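Local coordinates for MccB protein (Escherichia coli, PDB 6OM4), which activates the microcin C7 precursor peptide MccA, consuming ATP to join an adenosine phosphate group to the peptide through a phosphoramidate bond, at residues A[123-129]-A[157-161]; A[131-136]-A[178-182]; A[239-244]-A[288-294]. All coordinates share one frame; numbering follows the deposited sequence.

Contact 1: A[123-129]-A[157-161]; sequences CGGIGNH and RQVLF. With ND7 (5'-O-[(S)-amino(hydroxy)phosphoryl]adenosine), chain M; POP (pyrophosphate 2-), chain G.
Gly-124 and Gly-125, in a glycine-rich turn that fits the Rossmann-type GxGxxG pattern and heads helix 125-136, lie against Arg-157 and Gln-158 at the phosphates of the ATP site. The ligand oxygens collect several N-H groups. Gly-125 N donates a nearly straight bond to ND7 O2A (2.9 Å, 168°). Arg-157 NH2 reaches the same O2A at 3.0 Å and also bonds to POP O1 and O, so one nitrogen bridges the two bound groups. Gln-158 runs extended beyond CG (chi2 -178°) alongside the glycines, its CD 3.5 Å from Gly-124 CA, and delivers NE2 to POP O4 at 2.9 Å. Lys-170 NZ bonds to its OE1, which helps set the amide's rotation.

Away from the ligands, the amide of Asn-128 is gripped at both ends. OD1 accepts Leu-160 N in the carbonyl plane at 2.9 Å, while ND2 donates to Gly-124 O from above that carbonyl's plane; Asn-128 N uses the same oxygen.

Ring contacts complete the interface. Val-159 CG1 makes a CH-pi contact over one face of the His-129 ring, 3.7 Å from its centroid. The Phe-161 ring stands 89° to the Asn-128 amide, whose OD1 sits above the ring centre.

Contact 2: A[131-136]-A[178-182]; sequences SVILAT and LLKRN
Two helix ends run side by side in the same direction, with Val-132 CA 6.1 Å from Leu-178 CA and Thr-136 CA 5.9 Å from Asn-182 CA. Leu-178 fills the seam between them. Its CD2 presses on Val-132 CA at 3.6 Å and on Ala-135 CB at 3.8 Å, while CD1 turns to Ser-131. Arg-181 covers the outer edge: its extended chain crosses Val-132, CD lying 3.5 Å from Val-132 CG2, and Thr-136 CG2 runs alongside Arg-181 CB. The charged end is tied to Glu-177 by a salt bridge.

One hydrogen bond joins the segments. Asn-182 has CG anti to the backbone N (chi1 -166°), which sends its amide across to helix 125-136, where ND2 donates to Ala-135 O at 2.9 Å, tilted 24° from the carbonyl plane. That amide is fixed further by Tyr-92 OH at ND2 and Glu-184 N at OD1. Thr-136 OG1 bonds to Val-132 O, approaching from the opposite face of the carbonyl to Thr-136 N.

The contact thus joins helix 125-136 to helix 170-181, which follow strands 117-121 and 141-146 in successive beta-alpha-beta crossovers, while Ile-133 and Leu-134 pack on helix 292-311.

Contact 3: A[239-244]-A[288-294]; sequences YVNDIA and PATFAPV
A tight beta-hairpin bend at the ATP site, between strands 234-240 and 243-250, packs against the loop and first turn of helix 292-311, with Val-294 contributing the largest share and Tyr-239 the next. The bend is a type II' turn from Val-240 to Ile-243, closed by reciprocal backbone bonds between these two residues.

Val-294 pushes both methyl groups into the hairpin. CG1, anti to the backbone N (chi1 171°), meets Tyr-239 CB at 3.6 Å and Ala-244 N at 3.6 Å. CG2 packs over the turn, 3.5 Å from Asp-242 O. Ala-244 CB lies 3.5 Å from Val-294 O.

Tyr-239 carries the contact outward along the loop. Its chi1 of 40° places CG between the backbone N and carbonyl carbon, and the ring reaches past Val-294 to the residues before the helix. Pro-288 CB touches the ring at its edge, near the plane, 3.8 Å from CE1, the two side chains crossing at about a right angle. The phenol end crosses Thr-290 obliquely, with OH 3.5 Å from Thr-290 CG2. At the turn, the side chain of Asn-241 lies beside Pro-288 and Ala-289.

The loop turns tightly here: Ala-289 centres an inverse gamma turn, and Phe-291 takes the N-cap position of the helix. Tyr-239 also touches ND7 and makes backbone hydrogen bonds to the bound peptide, so the same residue packs on the helix and lines the nucleotide and peptide pocket, in a ThiF-family (E1-like) fold built on a Rossmann-type sheet.

From the N terminus, contact 1 closes a loop from the head of helix 125-136, through strand 141-146, to the loop 157-161, whose first two residues reach the ligands. Contact 2 starts farther along the same helix and returns beyond 157-161, at the end of helix 170-181, so the two loops cross. Leu-160 joins them, its CD1 packing 4.1 Å from Leu-178 CD2. Contact 3 follows in series, closing the excursion from 239-244 to 288-294. It meets contact 1 where Arg-157 CD packs 3.4 Å from Thr-290 CB, and stays about 11 Å (nearest atoms) from contact 2. Contacts 1 and 2 join parts of the parallel region; contact 3 joins the hairpin bordering the antiparallel strands to helix 292-311.

Contact 1: A[123-129]-A[157-161]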
ATOM      1  N   CYS A 123       5.168   3.619  15.604  1.00 18.59           N
ATOM      2  CA  CYS A 123       6.507   3.398  15.029  1.00 17.62           C
ATOM      3  C   CYS A 123       7.098   2.057  15.480  1.00 15.87           C
ATOM      4  O   CYS A 123       8.298   1.923  15.665  1.00 15.93           O
ATOM      5  CB  CYS A 123       7.437   4.532  15.440  1.00 18.72           C
ATOM      6  SG  CYS A 123       7.060   6.098  14.600  1.00 21.78           S
ATOM      7  N   GLY A 124       6.253   1.039  15.547  1.00 14.81           N
ATOM      8  CA  GLY A 124       6.662  -0.310  15.837  1.00 15.11           C
ATOM      9  C   GLY A 124       6.810  -1.136  14.572  1.00 14.02           C
ATOM     10  O   GLY A 124       7.342  -0.649  13.550  1.00 13.63           O
ATOM     11  N   GLY A 125       6.309  -2.381  14.598  1.00 14.11           N
ATOM     12  CA  GLY A 125       6.561  -3.301  13.479  1.00 14.11           C
ATOM     13  C   GLY A 125       5.992  -2.776  12.164  1.00 13.22           C
ATOM     14  O   GLY A 125       6.638  -2.722  11.084  1.00 13.56           O
ATOM     15  N   ILE A 126       4.705  -2.446  12.203  1.00 13.44           N
ATOM     16  CA  ILE A 126       4.070  -1.946  11.000  1.00 14.21           C
ATOM     17  C   ILE A 126       4.684  -0.604  10.598  1.00 14.34           C
ATOM     18  O   ILE A 126       5.027  -0.375   9.415  1.00 14.64           O
ATOM     19  CB  ILE A 126       2.548  -1.864  11.174  1.00 14.93           C
ATOM     20  CG1 ILE A 126       1.941  -3.256  11.384  1.00 15.38           C
ATOM     21  CG2 ILE A 126       1.906  -1.080  10.042  1.00 15.11           C
ATOM     22  CD1 ILE A 126       2.096  -4.233  10.265  1.00 15.33           C
ATOM     23  N   GLY A 127       4.838   0.293  11.556  1.00 14.73           N
ATOM     24  CA  GLY A 127       5.337   1.626  11.272  1.00 15.46           C
ATOM     25  C   GLY A 127       6.725   1.635  10.654  1.00 13.85           C
ATOM     26  O   GLY A 127       7.032   2.430   9.749  1.00 14.59           O
ATOM     27  N   ASN A 128       7.618   0.772  11.146  1.00 14.46           N
ATOM     28  CA  ASN A 128       8.938   0.646  10.614  1.00 14.19           C
ATOM     29  C   ASN A 128       8.885   0.325   9.110  1.00 14.21           C
ATOM     30  O   ASN A 128       9.550   0.943   8.310  1.00 14.84           O
ATOM     31  CB  ASN A 128       9.736  -0.471  11.287  1.00 16.03           C
ATOM     32  CG  ASN A 128      10.624  -0.013  12.425  1.00 17.79           C
ATOM     33  OD1 ASN A 128      11.841  -0.169  12.355  1.00 16.16           O
ATOM     34  ND2 ASN A 128      10.034   0.483  13.494  1.00 15.74           N
ATOM     35  N   HIS A 129       8.110  -0.687   8.752  1.00 13.63           N
ATOM     36  CA  HIS A 129       8.139  -1.197   7.413  1.00 13.05           C
ATOM     37  C   HIS A 129       7.431  -0.244   6.453  1.00 13.83           C
ATOM     38  O   HIS A 129       7.924  -0.038   5.346  1.00 14.76           O
ATOM     39  CB  HIS A 129       7.538  -2.597   7.342  1.00 13.60           C
ATOM     40  CG  HIS A 129       8.584  -3.645   7.535  1.00 14.85           C
ATOM     41  ND1 HIS A 129       8.992  -4.101   8.769  1.00 18.00           N
ATOM     42  CD2 HIS A 129       9.346  -4.268   6.637  1.00 15.11           C
ATOM     43  CE1 HIS A 129       9.958  -4.989   8.601  1.00 14.64           C
ATOM     44  NE2 HIS A 129      10.199  -5.101   7.308  1.00 17.85           N
ATOM     45  N   ARG A 157      11.027  -7.714  14.164  1.00 18.19           N
ATOM     46  CA  ARG A 157      10.121  -7.106  13.153  1.00 20.07           C
ATOM     47  C   ARG A 157      10.530  -5.666  12.767  1.00 18.54           C
ATOM     48  O   ARG A 157      10.215  -5.209  11.633  1.00 17.69           O
ATOM     49  CB  ARG A 157       8.681  -7.020  13.703  1.00 22.58           C
ATOM     50  CG  ARG A 157       8.092  -8.350  14.177  1.00 28.35           C
ATOM     51  CD  ARG A 157       6.999  -8.260  15.251  1.00 30.92           C
ATOM     52  NE  ARG A 157       6.973  -6.998  15.994  1.00 31.39           N
ATOM     53  CZ  ARG A 157       7.268  -6.801  17.278  1.00 34.73           C
ATOM     54  NH1 ARG A 157       8.319  -7.374  17.889  1.00 28.56           N
ATOM     55  NH2 ARG A 157       6.435  -6.007  17.931  1.00 24.75           N
ATOM     56  N   GLN A 158      11.180  -4.931  13.690  1.00 15.63           N
ATOM     57  CA  GLN A 158      11.300  -3.476  13.607  1.00 16.07           C
ATOM     58  C   GLN A 158      12.644  -3.184  12.953  1.00 16.24           C
ATOM     59  O   GLN A 158      13.635  -2.934  13.615  1.00 16.91           O
ATOM     60  CB  GLN A 158      11.067  -2.826  14.976  1.00 15.71           C
ATOM     61  CG  GLN A 158       9.663  -3.130  15.475  1.00 15.47           C
ATOM     62  CD  GLN A 158       9.159  -2.561  16.779  1.00 17.08           C
ATOM     63  OE1 GLN A 158       9.647  -1.564  17.288  1.00 16.52           O
ATOM     64  NE2 GLN A 158       8.195  -3.253  17.373  1.00 18.49           N
ATOM     65  N   VAL A 159      12.624  -3.292  11.622  1.00 14.50           N
ATOM     66  CA  VAL A 159      13.761  -3.542  10.785  1.00 15.77           C
ATOM     67  C   VAL A 159      14.748  -2.374  10.793  1.00 14.71           C
ATOM     68  O   VAL A 159      15.876  -2.563  10.472  1.00 16.07           O
ATOM     69  CB  VAL A 159      13.297  -3.895   9.355  1.00 16.22           C
ATOM     70  CG1 VAL A 159      12.594  -2.751   8.652  1.00 16.27           C
ATOM     71  CG2 VAL A 159      14.454  -4.426   8.541  1.00 17.79           C
ATOM     72  N   LEU A 160      14.294  -1.163  11.139  1.00 15.09           N
ATOM     73  CA  LEU A 160      15.216  -0.044  11.144  1.00 15.04           C
ATOM     74  C   LEU A 160      16.059   0.051  12.415  1.00 15.89           C
ATOM     75  O   LEU A 160      17.063   0.846  12.410  1.00 17.67           O
ATOM     76  CB  LEU A 160      14.432   1.231  10.941  1.00 15.35           C
ATOM     77  CG  LEU A 160      13.601   1.298   9.666  1.00 15.77           C
ATOM     78  CD1 LEU A 160      12.829   2.592   9.660  1.00 17.80           C
ATOM     79  CD2 LEU A 160      14.478   1.167   8.432  1.00 17.01           C
ATOM     80  N   PHE A 161      15.839  -0.853  13.381  1.00 15.13           N
ATOM     81  CA  PHE A 161      16.497  -0.798  14.681  1.00 15.93           C
ATOM     82  C   PHE A 161      17.618  -1.843  14.739  1.00 17.33           C
ATOM     83  O   PHE A 161      17.477  -2.949  14.261  1.00 17.67           O
ATOM     84  CB  PHE A 161      15.521  -1.010  15.838  1.00 15.24           C
ATOM     85  CG  PHE A 161      14.351  -0.053  15.909  1.00 14.57           C
ATOM     86  CD1 PHE A 161      14.454   1.217  15.395  1.00 17.15           C
ATOM     87  CD2 PHE A 161      13.163  -0.428  16.526  1.00 16.42           C
ATOM     88  CE1 PHE A 161      13.377   2.097  15.461  1.00 17.03           C
ATOM     89  CE2 PHE A 161      12.077   0.438  16.563  1.00 17.23           C
ATOM     90  CZ  PHE A 161      12.194   1.698  16.046  1.00 16.03           C
TER
HETATM   91  O1A ND7 M 101       3.502  -3.252  18.999  1.00 18.83           O
HETATM   92  PA  ND7 M 101       3.736  -2.926  17.552  1.00 21.34           P
HETATM   93  O2A ND7 M 101       4.909  -3.599  16.853  1.00 18.94           O
HETATM   94  N3A ND7 M 101       2.287  -3.380  16.790  1.00 19.66           N
HETATM   95  O5' ND7 M 101       3.923  -1.375  17.281  1.00 19.54           O
HETATM   96  C5' ND7 M 101       2.893  -0.501  17.836  1.00 18.94           C
HETATM   97  C4' ND7 M 101       3.577   0.883  17.984  1.00 18.87           C
HETATM   98  C3' ND7 M 101       4.558   0.826  19.204  1.00 18.23           C
HETATM   99  O3' ND7 M 101       5.806   1.317  18.902  1.00 18.79           O
HETATM  100  C2' ND7 M 101       3.712   1.589  20.309  1.00 18.55           C
HETATM  101  O2' ND7 M 101       4.609   2.369  21.192  1.00 18.01           O
HETATM  102  C1' ND7 M 101       2.938   2.446  19.630  1.00 19.28           C
HETATM  103  O4' ND7 M 101       2.624   1.733  18.209  1.00 18.64           O
HETATM  104  N9  ND7 M 101       1.646   2.745  20.180  1.00 19.55           N
HETATM  105  C4  ND7 M 101       1.130   3.991  20.372  1.00 20.43           C
HETATM  106  C5  ND7 M 101      -0.110   3.839  20.884  1.00 18.93           C
HETATM  107  N7  ND7 M 101      -0.366   2.515  20.996  1.00 19.55           N
HETATM  108  C8  ND7 M 101       0.697   1.873  20.552  1.00 20.72           C
HETATM  109  N3  ND7 M 101       1.650   5.216  20.149  1.00 21.24           N
HETATM  110  C2  ND7 M 101       0.934   6.265  20.418  1.00 23.10           C
HETATM  111  N1  ND7 M 101      -0.290   6.148  20.943  1.00 22.75           N
HETATM  112  C6  ND7 M 101      -0.830   4.980  21.170  1.00 21.26           C
HETATM  113  N6  ND7 M 101      -2.161   4.880  21.742  1.00 21.89           N
HETATM  114  P1  POP G 403       5.697  -5.371  21.499  1.00 17.86           P
HETATM  115  O1  POP G 403       6.196  -6.644  20.818  1.00 17.92           O
HETATM  116  O2  POP G 403       4.209  -5.130  21.311  1.00 18.29           O
HETATM  117  O3  POP G 403       6.145  -5.174  22.941  1.00 18.78           O
HETATM  118  O   POP G 403       6.472  -4.268  20.629  1.00 17.19           O
HETATM  119  P2  POP G 403       6.230  -2.655  20.698  1.00 16.60           P
HETATM  120  O4  POP G 403       6.361  -2.158  19.289  1.00 18.34           O
HETATM  121  O5  POP G 403       4.891  -2.382  21.303  1.00 16.54           O
HETATM  122  O6  POP G 403       7.350  -2.093  21.459  1.00 15.64           O

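Contact 2: A[131-136]-A[178-182]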
ATOM      1  N   SER A 131       7.024   3.119   6.875  1.00 13.30           N
ATOM      2  CA  SER A 131       7.803   4.365   6.751  1.00 14.07           C
ATOM      3  C   SER A 131       8.961   4.226   5.749  1.00 15.32           C
ATOM      4  O   SER A 131       9.208   5.151   4.975  1.00 13.97           O
ATOM      5  CB  SER A 131       8.268   4.895   8.100  1.00 14.96           C
ATOM      6  OG  SER A 131       9.310   4.100   8.646  1.00 14.82           O
ATOM      7  N   VAL A 132       9.707   3.113   5.770  1.00 13.40           N
ATOM      8  CA  VAL A 132      10.867   3.023   4.934  1.00 14.64           C
ATOM      9  C   VAL A 132      10.432   2.845   3.471  1.00 14.77           C
ATOM     10  O   VAL A 132      11.075   3.354   2.572  1.00 15.52           O
ATOM     11  CB  VAL A 132      11.851   1.935   5.402  1.00 14.27           C
ATOM     12  CG1 VAL A 132      11.331   0.502   5.195  1.00 15.52           C
ATOM     13  CG2 VAL A 132      13.182   2.155   4.724  1.00 15.28           C
ATOM     14  N   ILE A 133       9.349   2.118   3.228  1.00 13.02           N
ATOM     15  CA  ILE A 133       8.864   2.035   1.848  1.00 13.18           C
ATOM     16  C   ILE A 133       8.496   3.432   1.355  1.00 13.71           C
ATOM     17  O   ILE A 133       8.824   3.817   0.206  1.00 14.55           O
ATOM     18  CB  ILE A 133       7.650   1.084   1.735  1.00 12.92           C
ATOM     19  CG1 ILE A 133       8.083  -0.352   2.003  1.00 13.36           C
ATOM     20  CG2 ILE A 133       7.005   1.239   0.376  1.00 13.46           C
ATOM     21  CD1 ILE A 133       6.980  -1.285   2.386  1.00 14.15           C
ATOM     22  N   LEU A 134       7.761   4.188   2.173  1.00 13.23           N
ATOM     23  CA  LEU A 134       7.282   5.482   1.716  1.00 13.73           C
ATOM     24  C   LEU A 134       8.480   6.425   1.510  1.00 14.26           C
ATOM     25  O   LEU A 134       8.526   7.168   0.521  1.00 13.30           O
ATOM     26  CB  LEU A 134       6.253   6.064   2.697  1.00 14.70           C
ATOM     27  CG  LEU A 134       4.964   5.259   2.907  1.00 15.48           C
ATOM     28  CD1 LEU A 134       3.974   6.056   3.775  1.00 16.79           C
ATOM     29  CD2 LEU A 134       4.286   4.918   1.575  1.00 15.63           C
ATOM     30  N   ALA A 135       9.453   6.406   2.427  1.00 14.90           N
ATOM     31  CA  ALA A 135      10.603   7.284   2.318  1.00 15.08           C
ATOM     32  C   ALA A 135      11.370   6.966   1.032  1.00 15.93           C
ATOM     33  O   ALA A 135      11.754   7.850   0.280  1.00 17.35           O
ATOM     34  CB  ALA A 135      11.479   7.147   3.538  1.00 16.05           C
ATOM     35  N   THR A 136      11.586   5.676   0.747  1.00 15.38           N
ATOM     36  CA  THR A 136      12.420   5.361  -0.372  1.00 16.04           C
ATOM     37  C   THR A 136      11.644   5.457  -1.691  1.00 16.91           C
ATOM     38  O   THR A 136      12.294   5.492  -2.719  1.00 18.23           O
ATOM     39  CB  THR A 136      13.113   4.012  -0.199  1.00 15.41           C
ATOM     40  OG1 THR A 136      12.112   3.010  -0.042  1.00 16.07           O
ATOM     41  CG2 THR A 136      14.024   4.022   1.005  1.00 15.21           C
ATOM     42  N   LEU A 178      15.648   6.711   8.073  1.00 17.31           N
ATOM     43  CA  LEU A 178      14.927   7.122   6.904  1.00 16.13           C
ATOM     44  C   LEU A 178      15.802   8.111   6.137  1.00 16.33           C
ATOM     45  O   LEU A 178      15.912   8.041   4.939  1.00 17.26           O
ATOM     46  CB  LEU A 178      13.577   7.765   7.266  1.00 16.00           C
ATOM     47  CG  LEU A 178      12.465   6.848   7.804  1.00 16.88           C
ATOM     48  CD1 LEU A 178      11.153   7.604   7.860  1.00 18.25           C
ATOM     49  CD2 LEU A 178      12.320   5.595   6.957  1.00 16.57           C
ATOM     50  N   LEU A 179      16.418   9.060   6.850  1.00 16.30           N
ATOM     51  CA  LEU A 179      17.220  10.086   6.182  1.00 17.97           C
ATOM     52  C   LEU A 179      18.544   9.492   5.677  1.00 17.29           C
ATOM     53  O   LEU A 179      19.129   9.996   4.716  1.00 18.54           O
ATOM     54  CB  LEU A 179      17.428  11.269   7.120  1.00 18.80           C
ATOM     55  CG  LEU A 179      16.175  12.096   7.402  1.00 20.65           C
ATOM     56  CD1 LEU A 179      16.463  13.216   8.402  1.00 22.72           C
ATOM     57  CD2 LEU A 179      15.594  12.702   6.133  1.00 21.85           C
ATOM     58  N   LYS A 180      19.005   8.379   6.256  1.00 16.87           N
ATOM     59  CA  LYS A 180      20.177   7.724   5.680  1.00 18.72           C
ATOM     60  C   LYS A 180      19.855   7.086   4.325  1.00 19.27           C
ATOM     61  O   LYS A 180      20.771   6.874   3.509  1.00 18.28           O
ATOM     62  CB  LYS A 180      20.728   6.653   6.607  1.00 19.55           C
ATOM     63  CG  LYS A 180      21.523   7.248   7.753  1.00 21.44           C
ATOM     64  CD  LYS A 180      21.729   6.257   8.872  1.00 25.15           C
ATOM     65  CE  LYS A 180      22.268   4.911   8.417  1.00 29.58           C
ATOM     66  NZ  LYS A 180      22.689   4.068   9.570  1.00 31.70           N
ATOM     67  N   ARG A 181      18.581   6.703   4.143  1.00 17.46           N
ATOM     68  CA  ARG A 181      18.101   6.028   2.952  1.00 17.46           C
ATOM     69  C   ARG A 181      17.626   6.991   1.875  1.00 16.90           C
ATOM     70  O   ARG A 181      17.790   6.668   0.689  1.00 17.47           O
ATOM     71  CB  ARG A 181      17.005   5.031   3.328  1.00 16.06           C
ATOM     72  CG  ARG A 181      17.615   3.796   3.957  1.00 16.77           C
ATOM     73  CD  ARG A 181      16.620   2.949   4.711  1.00 17.07           C
ATOM     74  NE  ARG A 181      17.282   1.751   5.230  1.00 17.63           N
ATOM     75  CZ  ARG A 181      18.071   1.694   6.297  1.00 18.84           C
ATOM     76  NH1 ARG A 181      18.272   2.763   7.052  1.00 17.60           N
ATOM     77  NH2 ARG A 181      18.655   0.550   6.631  1.00 18.10           N
ATOM     78  N   ASN A 182      17.031   8.108   2.277  1.00 17.12           N
ATOM     79  CA  ASN A 182      16.598   9.136   1.343  1.00 17.58           C
ATOM     80  C   ASN A 182      16.747  10.521   1.988  1.00 18.29           C
ATOM     81  O   ASN A 182      15.905  10.954   2.769  1.00 21.69           O
ATOM     82  CB  ASN A 182      15.171   8.905   0.839  1.00 18.63           C
ATOM     83  CG  ASN A 182      14.856   9.755  -0.359  1.00 18.34           C
ATOM     84  OD1 ASN A 182      15.585  10.715  -0.622  1.00 18.37           O
ATOM     85  ND2 ASN A 182      13.852   9.355  -1.128  1.00 17.67           N
TER

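Contact 3: A[239-244]-A[288-294]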
ATOM      1  N   TYR A 239      -2.117  -7.034  12.393  1.00 13.52           N
ATOM      2  CA  TYR A 239      -2.277  -8.479  12.391  1.00 13.82           C
ATOM      3  C   TYR A 239      -3.157  -8.866  13.580  1.00 13.96           C
ATOM      4  O   TYR A 239      -3.175  -8.192  14.613  1.00 15.31           O
ATOM      5  CB  TYR A 239      -0.919  -9.197  12.436  1.00 14.33           C
ATOM      6  CG  TYR A 239       0.040  -8.514  13.372  1.00 14.62           C
ATOM      7  CD1 TYR A 239      -0.006  -8.730  14.747  1.00 16.33           C
ATOM      8  CD2 TYR A 239       0.900  -7.560  12.887  1.00 15.27           C
ATOM      9  CE1 TYR A 239       0.828  -8.015  15.600  1.00 17.10           C
ATOM     10  CE2 TYR A 239       1.768  -6.890  13.714  1.00 17.75           C
ATOM     11  CZ  TYR A 239       1.696  -7.075  15.081  1.00 18.50           C
ATOM     12  OH  TYR A 239       2.578  -6.355  15.843  1.00 20.06           O
ATOM     13  N   VAL A 240      -3.879  -9.969  13.401  1.00 12.94           N
ATOM     14  CA  VAL A 240      -4.501 -10.655  14.468  1.00 13.84           C
ATOM     15  C   VAL A 240      -3.742 -11.977  14.589  1.00 12.91           C
ATOM     16  O   VAL A 240      -3.940 -12.885  13.775  1.00 14.26           O
ATOM     17  CB  VAL A 240      -6.009 -10.885  14.258  1.00 13.52           C
ATOM     18  CG1 VAL A 240      -6.608 -11.394  15.549  1.00 14.79           C
ATOM     19  CG2 VAL A 240      -6.714  -9.617  13.823  1.00 14.23           C
ATOM     20  N   ASN A 241      -2.799 -12.011  15.538  1.00 13.43           N
ATOM     21  CA  ASN A 241      -1.847 -13.102  15.653  1.00 13.93           C
ATOM     22  C   ASN A 241      -1.227 -13.377  14.269  1.00 14.18           C
ATOM     23  O   ASN A 241      -0.526 -12.513  13.684  1.00 13.87           O
ATOM     24  CB  ASN A 241      -2.484 -14.316  16.357  1.00 14.14           C
ATOM     25  CG  ASN A 241      -2.715 -14.101  17.840  1.00 15.22           C
ATOM     26  OD1 ASN A 241      -3.556 -14.763  18.476  1.00 17.23           O
ATOM     27  ND2 ASN A 241      -1.958 -13.205  18.418  1.00 10.38           N
ATOM     28  N   ASP A 242      -1.505 -14.563  13.699  1.00 15.11           N
ATOM     29  CA  ASP A 242      -0.863 -15.074  12.486  1.00 15.85           C
ATOM     30  C   ASP A 242      -1.554 -14.623  11.183  1.00 14.12           C
ATOM     31  O   ASP A 242      -1.124 -15.038  10.105  1.00 15.11           O
ATOM     32  CB  ASP A 242      -0.826 -16.606  12.556  1.00 18.13           C
ATOM     33  CG  ASP A 242      -2.135 -17.224  13.017  1.00 23.05           C
ATOM     34  OD1 ASP A 242      -3.031 -17.301  12.223  1.00 24.19           O
ATOM     35  OD2 ASP A 242      -2.255 -17.570  14.209  1.00 30.07           O
ATOM     36  N   ILE A 243      -2.604 -13.806  11.258  1.00 12.68           N
ATOM     37  CA  ILE A 243      -3.267 -13.241  10.083  1.00 12.92           C
ATOM     38  C   ILE A 243      -2.818 -11.800   9.883  1.00 13.24           C
ATOM     39  O   ILE A 243      -3.061 -10.943  10.725  1.00 13.91           O
ATOM     40  CB  ILE A 243      -4.800 -13.293  10.188  1.00 14.22           C
ATOM     41  CG1 ILE A 243      -5.323 -14.721  10.340  1.00 15.51           C
ATOM     42  CG2 ILE A 243      -5.411 -12.600   8.992  1.00 15.87           C
ATOM     43  CD1 ILE A 243      -6.824 -14.760  10.613  1.00 15.99           C
ATOM     44  N   ALA A 244      -2.244 -11.526   8.712  1.00 11.91           N
ATOM     45  CA  ALA A 244      -1.868 -10.161   8.316  1.00 12.38           C
ATOM     46  C   ALA A 244      -3.144  -9.419   7.903  1.00 13.32           C
ATOM     47  O   ALA A 244      -3.947 -10.001   7.190  1.00 14.11           O
ATOM     48  CB  ALA A 244      -0.899 -10.231   7.170  1.00 12.61           C
ATOM     49  N   PRO A 288       0.184 -10.245  21.204  1.00 18.96           N
ATOM     50  CA  PRO A 288       0.052 -10.944  19.938  1.00 19.00           C
ATOM     51  C   PRO A 288       1.187 -11.950  19.753  1.00 18.93           C
ATOM     52  O   PRO A 288       2.327 -11.684  20.168  1.00 18.93           O
ATOM     53  CB  PRO A 288       0.251  -9.853  18.889  1.00 19.06           C
ATOM     54  CG  PRO A 288      -0.152  -8.612  19.574  1.00 18.76           C
ATOM     55  CD  PRO A 288       0.094  -8.791  21.052  1.00 18.85           C
ATOM     56  N   ALA A 289       0.892 -13.057  19.103  1.00 20.04           N
ATOM     57  CA  ALA A 289       1.976 -13.924  18.669  1.00 22.07           C
ATOM     58  C   ALA A 289       2.626 -13.322  17.389  1.00 23.97           C
ATOM     59  O   ALA A 289       2.409 -13.745  16.307  1.00 27.90           O
ATOM     60  CB  ALA A 289       1.410 -15.299  18.560  1.00 21.61           C
ATOM     61  N   THR A 290       3.450 -12.266  17.562  1.00 29.41           N
ATOM     62  CA  THR A 290       4.012 -11.546  16.373  1.00 28.99           C
ATOM     63  C   THR A 290       4.936 -12.526  15.628  1.00 28.28           C
ATOM     64  O   THR A 290       5.516 -13.426  16.223  1.00 25.26           O
ATOM     65  CB  THR A 290       4.708 -10.220  16.718  1.00 34.52           C
ATOM     66  OG1 THR A 290       5.824 -10.451  17.574  1.00 30.83           O
ATOM     67  CG2 THR A 290       3.793  -9.217  17.372  1.00 32.38           C
ATOM     68  N   PHE A 291       4.977 -12.406  14.300  1.00 22.10           N
ATOM     69  CA  PHE A 291       5.922 -13.129  13.468  1.00 18.92           C
ATOM     70  C   PHE A 291       6.337 -12.197  12.324  1.00 15.59           C
ATOM     71  O   PHE A 291       5.437 -11.653  11.712  1.00 13.10           O
ATOM     72  CB  PHE A 291       5.109 -14.335  13.027  1.00 24.60           C
ATOM     73  CG  PHE A 291       5.812 -15.340  12.167  1.00 20.73           C
ATOM     74  CD1 PHE A 291       7.082 -15.762  12.499  1.00 23.39           C
ATOM     75  CD2 PHE A 291       5.162 -15.886  11.084  1.00 21.37           C
ATOM     76  CE1 PHE A 291       7.698 -16.739  11.741  1.00 23.14           C
ATOM     77  CE2 PHE A 291       5.784 -16.862  10.323  1.00 22.58           C
ATOM     78  CZ  PHE A 291       7.046 -17.273  10.664  1.00 21.62           C
ATOM     79  N   ALA A 292       7.633 -11.903  12.113  1.00 13.05           N
ATOM     80  CA  ALA A 292       8.005 -10.863  11.131  1.00 14.07           C
ATOM     81  C   ALA A 292       7.299 -11.064   9.792  1.00 13.37           C
ATOM     82  O   ALA A 292       6.854 -10.079   9.188  1.00 14.17           O
ATOM     83  CB  ALA A 292       9.503 -10.791  10.941  1.00 15.01           C
ATOM     84  N   PRO A 293       7.222 -12.284   9.220  1.00 12.95           N
ATOM     85  CA  PRO A 293       6.575 -12.441   7.910  1.00 12.41           C
ATOM     86  C   PRO A 293       5.141 -11.891   7.874  1.00 12.29           C
ATOM     87  O   PRO A 293       4.753 -11.276   6.883  1.00 12.04           O
ATOM     88  CB  PRO A 293       6.609 -13.943   7.675  1.00 11.88           C
ATOM     89  CG  PRO A 293       7.876 -14.398   8.388  1.00 13.19           C
ATOM     90  CD  PRO A 293       7.941 -13.517   9.627  1.00 13.02           C
ATOM     91  N   VAL A 294       4.381 -12.076   8.962  1.00 13.49           N
ATOM     92  CA  VAL A 294       2.978 -11.563   9.044  1.00 13.13           C
ATOM     93  C   VAL A 294       2.981 -10.033   9.079  1.00 12.82           C
ATOM     94  O   VAL A 294       2.286  -9.329   8.320  1.00 12.87           O
ATOM     95  CB  VAL A 294       2.268 -12.187  10.253  1.00 14.08           C
ATOM     96  CG1 VAL A 294       0.934 -11.507  10.477  1.00 14.36           C
ATOM     97  CG2 VAL A 294       2.092 -13.698  10.055  1.00 14.44           C
TER